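PDB 4FZ4: uncharacterized protein conserved in bacteria from Streptococcus suis, which probably binds host glycosaminoglycans as a surface antigen and mediates attachment of the bacterium to host cells. Local coordinates for residues E8-K11 with V12-L16; Q88-E91 with L92-Y96; E122-T125 with L126-Y129. One frame throughout, in Å; residues are numbered along the deposited sequence.

Contact 1: E8-K11 with V12-L16; sequences EVQK and VVKEL. Unlike the reference sequence in segment 12-16: Val12 (reference Leu).
Lys14 folds back over Gln10, one turn earlier on the same helix. Lys14 CG lies 3.1 Å from Gln10 O, and the bend at the end of the chain (chi4 65°) turns the ammonium group back, so that Lys14 NZ comes within 3.6 Å of Gln10 CB. Lys14 NZ also stands 3.7 Å from Gln10 OE1, a loose polar approach. The long aliphatic stem thus lies on the helix surface while its charge stays on the exposed side, as suits a lysine.

A different side of the turn carries Val12. With CG1 anti to the backbone N (chi1 -177°), Val12 CG2 falls beside that N and presses on Glu8 O at 3.0 Å, a tight fit. Lys11 bends twice along its chain, which leaves Lys11 NZ 4.0 Å from Val12 CG2.

Backbone i to i+4 bonds position these groups: Val13 N to Val9 O at 2.9 Å, Lys14 N to Gln10 O, and Glu15 N to Lys11 O. The link from Val12 N to Glu8 O is weak at 3.4 Å.

Branched, apolar Val9 and Val13 suit the buried face. Within the helical bundle, Val9 meets Phe66 of helix 66-95 as well as Ala56 and Met59 of a loop; Val13 meets Met53 of helix 36-55, and Leu16 packs between those two helices on Met53, Phe76 and Ile80.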
# COMPACT_ATOMS: atom_id res chain seq x y z
N GLU A 8 18.54 9.21 -9.33
CA GLU A 8 18.04 8.86 -8.01
C GLU A 8 16.53 8.66 -8.17
O GLU A 8 15.92 7.80 -7.52
CB GLU A 8 18.32 10.00 -7.04
CG GLU A 8 18.11 9.68 -5.58
CD GLU A 8 18.24 10.91 -4.70
OE1 GLU A 8 18.42 10.75 -3.47
OE2 GLU A 8 18.17 12.04 -5.24
N VAL A 9 15.95 9.46 -9.05
CA VAL A 9 14.52 9.42 -9.33
C VAL A 9 14.12 8.25 -10.24
O VAL A 9 13.24 7.46 -9.89
CB VAL A 9 14.05 10.73 -9.99
CG1 VAL A 9 12.57 10.66 -10.30
CG2 VAL A 9 14.34 11.89 -9.06
N GLN A 10 14.77 8.15 -11.40
CA GLN A 10 14.48 7.08 -12.34
C GLN A 10 14.46 5.74 -11.61
O GLN A 10 13.67 4.86 -11.92
CB GLN A 10 15.53 7.03 -13.46
CG GLN A 10 15.49 8.18 -14.48
CD GLN A 10 14.21 8.20 -15.31
OE1 GLN A 10 13.69 7.15 -15.69
NE2 GLN A 10 13.71 9.40 -15.61
N LYS A 11 15.33 5.60 -10.61
CA LYS A 11 15.41 4.38 -9.83
C LYS A 11 14.14 4.22 -8.98
O LYS A 11 13.50 3.17 -9.02
CB LYS A 11 16.65 4.42 -8.94
CG LYS A 11 16.99 3.09 -8.29
CD LYS A 11 18.11 3.24 -7.27
CE LYS A 11 17.63 3.96 -6.02
NZ LYS A 11 17.10 5.33 -6.30
N VAL A 12 13.79 5.26 -8.22
CA VAL A 12 12.59 5.21 -7.39
C VAL A 12 11.41 4.81 -8.26
O VAL A 12 10.55 4.03 -7.84
CB VAL A 12 12.30 6.58 -6.75
CG1 VAL A 12 11.08 6.49 -5.84
CG2 VAL A 12 13.50 7.04 -5.96
N VAL A 13 11.38 5.33 -9.49
CA VAL A 13 10.32 4.98 -10.44
C VAL A 13 10.37 3.48 -10.69
O VAL A 13 9.37 2.77 -10.56
CB VAL A 13 10.49 5.72 -11.78
CG1 VAL A 13 9.70 5.02 -12.89
CG2 VAL A 13 10.00 7.15 -11.66
N LYS A 14 11.55 3.00 -11.06
CA LYS A 14 11.78 1.60 -11.34
C LYS A 14 11.49 0.74 -10.12
O LYS A 14 11.04 -0.40 -10.24
CB LYS A 14 13.22 1.38 -11.82
CG LYS A 14 13.53 2.04 -13.16
CD LYS A 14 14.95 1.73 -13.64
CE LYS A 14 15.22 2.30 -15.03
NZ LYS A 14 15.21 3.79 -15.07
N GLU A 15 11.75 1.27 -8.93
CA GLU A 15 11.46 0.50 -7.73
C GLU A 15 9.94 0.39 -7.65
O GLU A 15 9.39 -0.66 -7.29
CB GLU A 15 11.99 1.20 -6.48
CG GLU A 15 12.14 0.27 -5.29
CD GLU A 15 12.29 1.01 -3.96
OE1 GLU A 15 13.04 2.01 -3.91
OE2 GLU A 15 11.65 0.58 -2.97
N LEU A 16 9.25 1.47 -8.00
CA LEU A 16 7.78 1.47 -7.96
C LEU A 16 7.22 0.54 -9.02
O LEU A 16 6.14 -0.03 -8.84
CB LEU A 16 7.24 2.87 -8.20
CG LEU A 16 7.53 3.85 -7.07
CD1 LEU A 16 7.31 5.26 -7.59
CD2 LEU A 16 6.61 3.56 -5.87

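Contact 2: Q88-E91 with L92-Y96; sequences QVAE and LRKKY
Arg93 lays the aliphatic part of its side chain across Val89, one turn back on helix 66-95: Arg93 CD and Val89 CG1 are 3.7 Å apart, and Arg93 CG rests 3.1 Å from Val89 O. Bending at chi3 (72°) then carries the guanidinium away from the valine to Glu103, which forms a salt bridge with its NE. Val89 is buried, on Tyr106 and Met138, and the apolar half of the arginine suits it.

Leu92 CG sits in a similar way, 3.3 Å from Gln88 O, while the amide of Gln88 is turned to Asn84. On the outer side Glu91 bends at chi2 (72°) and Lys94 stays extended, bringing Glu91 OE1 to 3.8 Å from Lys94 NZ, a long salt bridge.

Arg93 N hydrogen-bonds to Val89 O at 2.6 Å, whereas Lys94 N to Ala90 O and Lys95 N to Glu91 O are longer, both 3.2 Å. Tyr96 leaves helical geometry, although its N still bonds to Leu92 O.

Arg93 thus does two jobs, its stem apolar against Val89 and its charge paired with Glu103 of helix 100-110; the length of the surface pair Glu91-Lys94 suggests only modest attraction.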
# COMPACT_ATOMS: atom_id res chain seq x y z
N GLN A 88 -4.16 -8.97 0.92
CA GLN A 88 -3.79 -10.19 1.65
C GLN A 88 -4.83 -10.57 2.71
O GLN A 88 -5.23 -11.72 2.80
CB GLN A 88 -2.42 -10.02 2.31
CG GLN A 88 -1.23 -10.02 1.32
CD GLN A 88 0.10 -9.74 2.02
OE1 GLN A 88 0.53 -10.51 2.88
NE2 GLN A 88 0.74 -8.64 1.67
N VAL A 89 -5.26 -9.60 3.51
CA VAL A 89 -6.25 -9.86 4.54
C VAL A 89 -7.57 -10.32 3.91
O VAL A 89 -8.21 -11.24 4.40
CB VAL A 89 -6.52 -8.62 5.39
CG1 VAL A 89 -7.55 -8.93 6.46
CG2 VAL A 89 -5.22 -8.14 6.01
N ALA A 90 -7.97 -9.67 2.82
CA ALA A 90 -9.20 -10.05 2.14
C ALA A 90 -9.13 -11.54 1.86
O ALA A 90 -10.07 -12.29 2.14
CB ALA A 90 -9.34 -9.29 0.84
N GLU A 91 -8.00 -11.97 1.31
CA GLU A 91 -7.79 -13.38 0.97
C GLU A 91 -7.81 -14.24 2.22
O GLU A 91 -8.45 -15.30 2.25
CB GLU A 91 -6.45 -13.56 0.24
CG GLU A 91 -6.43 -14.78 -0.66
CD GLU A 91 -7.29 -14.62 -1.90
OE1 GLU A 91 -8.34 -13.95 -1.83
OE2 GLU A 91 -6.93 -15.18 -2.95
N LEU A 92 -7.11 -13.79 3.26
CA LEU A 92 -7.07 -14.54 4.52
C LEU A 92 -8.45 -14.65 5.16
O LEU A 92 -8.83 -15.71 5.65
CB LEU A 92 -6.10 -13.88 5.49
CG LEU A 92 -4.63 -14.03 5.06
CD1 LEU A 92 -3.75 -13.22 5.98
CD2 LEU A 92 -4.23 -15.51 5.08
N ARG A 93 -9.20 -13.54 5.16
CA ARG A 93 -10.53 -13.56 5.76
C ARG A 93 -11.45 -14.57 5.08
O ARG A 93 -12.30 -15.16 5.74
CB ARG A 93 -11.16 -12.17 5.71
CG ARG A 93 -10.44 -11.17 6.59
CD ARG A 93 -11.11 -9.80 6.48
NE ARG A 93 -12.40 -9.76 7.16
CZ ARG A 93 -13.35 -8.86 6.91
NH1 ARG A 93 -13.15 -7.93 5.98
NH2 ARG A 93 -14.49 -8.88 7.58
N LYS A 94 -11.27 -14.78 3.78
CA LYS A 94 -12.10 -15.74 3.05
C LYS A 94 -11.67 -17.18 3.37
O LYS A 94 -12.49 -18.09 3.35
CB LYS A 94 -11.99 -15.52 1.55
CG LYS A 94 -12.53 -14.18 1.09
CD LYS A 94 -12.20 -13.91 -0.37
CE LYS A 94 -12.45 -12.44 -0.72
NZ LYS A 94 -11.64 -11.99 -1.89
N LYS A 95 -10.39 -17.37 3.65
CA LYS A 95 -9.85 -18.70 3.94
C LYS A 95 -10.09 -19.07 5.41
O LYS A 95 -10.17 -20.24 5.76
CB LYS A 95 -8.36 -18.71 3.63
CG LYS A 95 -7.75 -20.07 3.39
CD LYS A 95 -6.38 -19.93 2.72
CE LYS A 95 -6.50 -19.22 1.37
NZ LYS A 95 -5.19 -19.04 0.69
N TYR A 96 -10.21 -18.05 6.25
CA TYR A 96 -10.46 -18.26 7.68
C TYR A 96 -11.56 -17.32 8.14
O TYR A 96 -11.36 -16.47 9.02
CB TYR A 96 -9.17 -18.02 8.47
CG TYR A 96 -8.01 -18.87 7.98
CD1 TYR A 96 -8.11 -20.26 7.95
CD2 TYR A 96 -6.83 -18.28 7.53
CE1 TYR A 96 -7.07 -21.05 7.47
CE2 TYR A 96 -5.77 -19.07 7.05
CZ TYR A 96 -5.90 -20.45 7.02
OH TYR A 96 -4.87 -21.23 6.55

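Contact 3: E122-T125 with L126-Y129; sequences EGAT and LRDY
The N-terminal turn of helix 123-152 is wrapped by one of its own side chains, for the Arg127 guanidinium lies flat over the Gly123-Ala124 peptide. Ala124 N sits 3.5 Å above the plane of the Arg127 guanidinium and Gly123 C is 3.7 Å above it, both over its centre. Arg127 reaches back because CG stands between the backbone N and the carbonyl carbon (chi1 38°); the stem then runs straight to NE. That torsion puts Arg127 CG close to two carbonyls, 3.2 Å from Gly123 O and 3.3 Å from Ala124 O. Ala124 is small enough to lie beside the arginine, Ala124 CB being 3.9 Å from Arg127 NE.

Gly123 has a positive phi (51°), a backbone conformation that favours glycine, as the chain turns into the helix. Arg127 N bonds to Gly123 O in the carbonyl plane, whereas Leu126 N approaches Glu122 O at 3.1 Å from above that carbonyl's plane and not on a lone pair. Asp128 CB adds a contact to Ala124 O at 3.1 Å.

Gly123 N donates a hydrogen bond to OD1 of Asp75 on helix 66-95. Apolar Leu126 is buried on Tyr78 of that helix and on Ile118, while Tyr129 packs on Ile118 and gives its OH to the backbone O of His109, in helix 100-110.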
# COMPACT_ATOMS: atom_id res chain seq x y z
N GLU A 122 0.35 12.02 4.33
CA GLU A 122 1.46 12.21 3.43
C GLU A 122 2.77 12.25 4.22
O GLU A 122 2.75 12.31 5.45
CB GLU A 122 1.22 13.52 2.66
CG GLU A 122 2.35 14.02 1.79
CD GLU A 122 1.85 14.91 0.66
OE1 GLU A 122 0.84 15.62 0.86
OE2 GLU A 122 2.46 14.90 -0.43
N GLY A 123 3.89 12.19 3.52
CA GLY A 123 5.19 12.25 4.18
C GLY A 123 5.44 11.32 5.35
O GLY A 123 5.13 10.14 5.29
N ALA A 124 6.03 11.87 6.42
CA ALA A 124 6.35 11.09 7.61
C ALA A 124 5.12 10.50 8.29
O ALA A 124 5.16 9.41 8.83
CB ALA A 124 7.14 11.96 8.61
N THR A 125 4.01 11.24 8.28
CA THR A 125 2.79 10.76 8.89
C THR A 125 2.39 9.49 8.19
O THR A 125 2.02 8.50 8.81
CB THR A 125 1.65 11.76 8.73
OG1 THR A 125 2.04 13.04 9.25
CG2 THR A 125 0.41 11.26 9.46
N LEU A 126 2.47 9.52 6.86
CA LEU A 126 2.08 8.37 6.06
C LEU A 126 2.98 7.17 6.29
O LEU A 126 2.48 6.07 6.57
CB LEU A 126 2.08 8.75 4.57
CG LEU A 126 1.90 7.62 3.56
CD1 LEU A 126 0.68 6.77 3.91
CD2 LEU A 126 1.78 8.22 2.18
N ARG A 127 4.29 7.34 6.20
CA ARG A 127 5.18 6.21 6.42
C ARG A 127 5.07 5.66 7.84
O ARG A 127 5.16 4.44 8.05
CB ARG A 127 6.65 6.57 6.12
CG ARG A 127 7.10 7.97 6.52
CD ARG A 127 8.62 8.12 6.31
NE ARG A 127 9.04 9.53 6.27
CZ ARG A 127 9.02 10.29 5.18
NH1 ARG A 127 8.61 9.79 4.02
NH2 ARG A 127 9.40 11.57 5.25
N ASP A 128 4.84 6.54 8.79
CA ASP A 128 4.71 6.13 10.19
C ASP A 128 3.60 5.09 10.36
O ASP A 128 3.84 3.97 10.84
CB ASP A 128 4.42 7.35 11.06
CG ASP A 128 4.56 7.07 12.54
OD1 ASP A 128 3.80 6.24 13.08
OD2 ASP A 128 5.45 7.68 13.16
N TYR A 129 2.38 5.45 9.95
CA TYR A 129 1.24 4.55 10.07
C TYR A 129 1.46 3.24 9.33
O TYR A 129 1.05 2.19 9.79
CB TYR A 129 -0.04 5.20 9.52
CG TYR A 129 -1.11 4.18 9.18
CD1 TYR A 129 -1.89 3.60 10.19
CD2 TYR A 129 -1.31 3.76 7.87
CE1 TYR A 129 -2.84 2.61 9.89
CE2 TYR A 129 -2.24 2.78 7.55
CZ TYR A 129 -3.01 2.21 8.57
OH TYR A 129 -3.92 1.22 8.25

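Overall arrangement
All three contacts are local, between residues about one turn apart on one helix, and each is partly buried, with apolar residues inward and charged groups mostly at the surface. Contacts 1 and 2 lie inside helix 3-23 and near the C-terminal end of helix 66-95, their centres about 31 Å apart on opposite sides of the chain's centre. Contact 3 opens helix 123-152 and is the most central, yet most of its residues are exposed. Helix 66-95 ties them together, carrying contact 2 and packing against both others. Contact 1 folds a lysine over a glutamine, contact 2 sets an arginine stem on a valine beside a long surface ion pair, and contact 3 lays an arginine on a peptide.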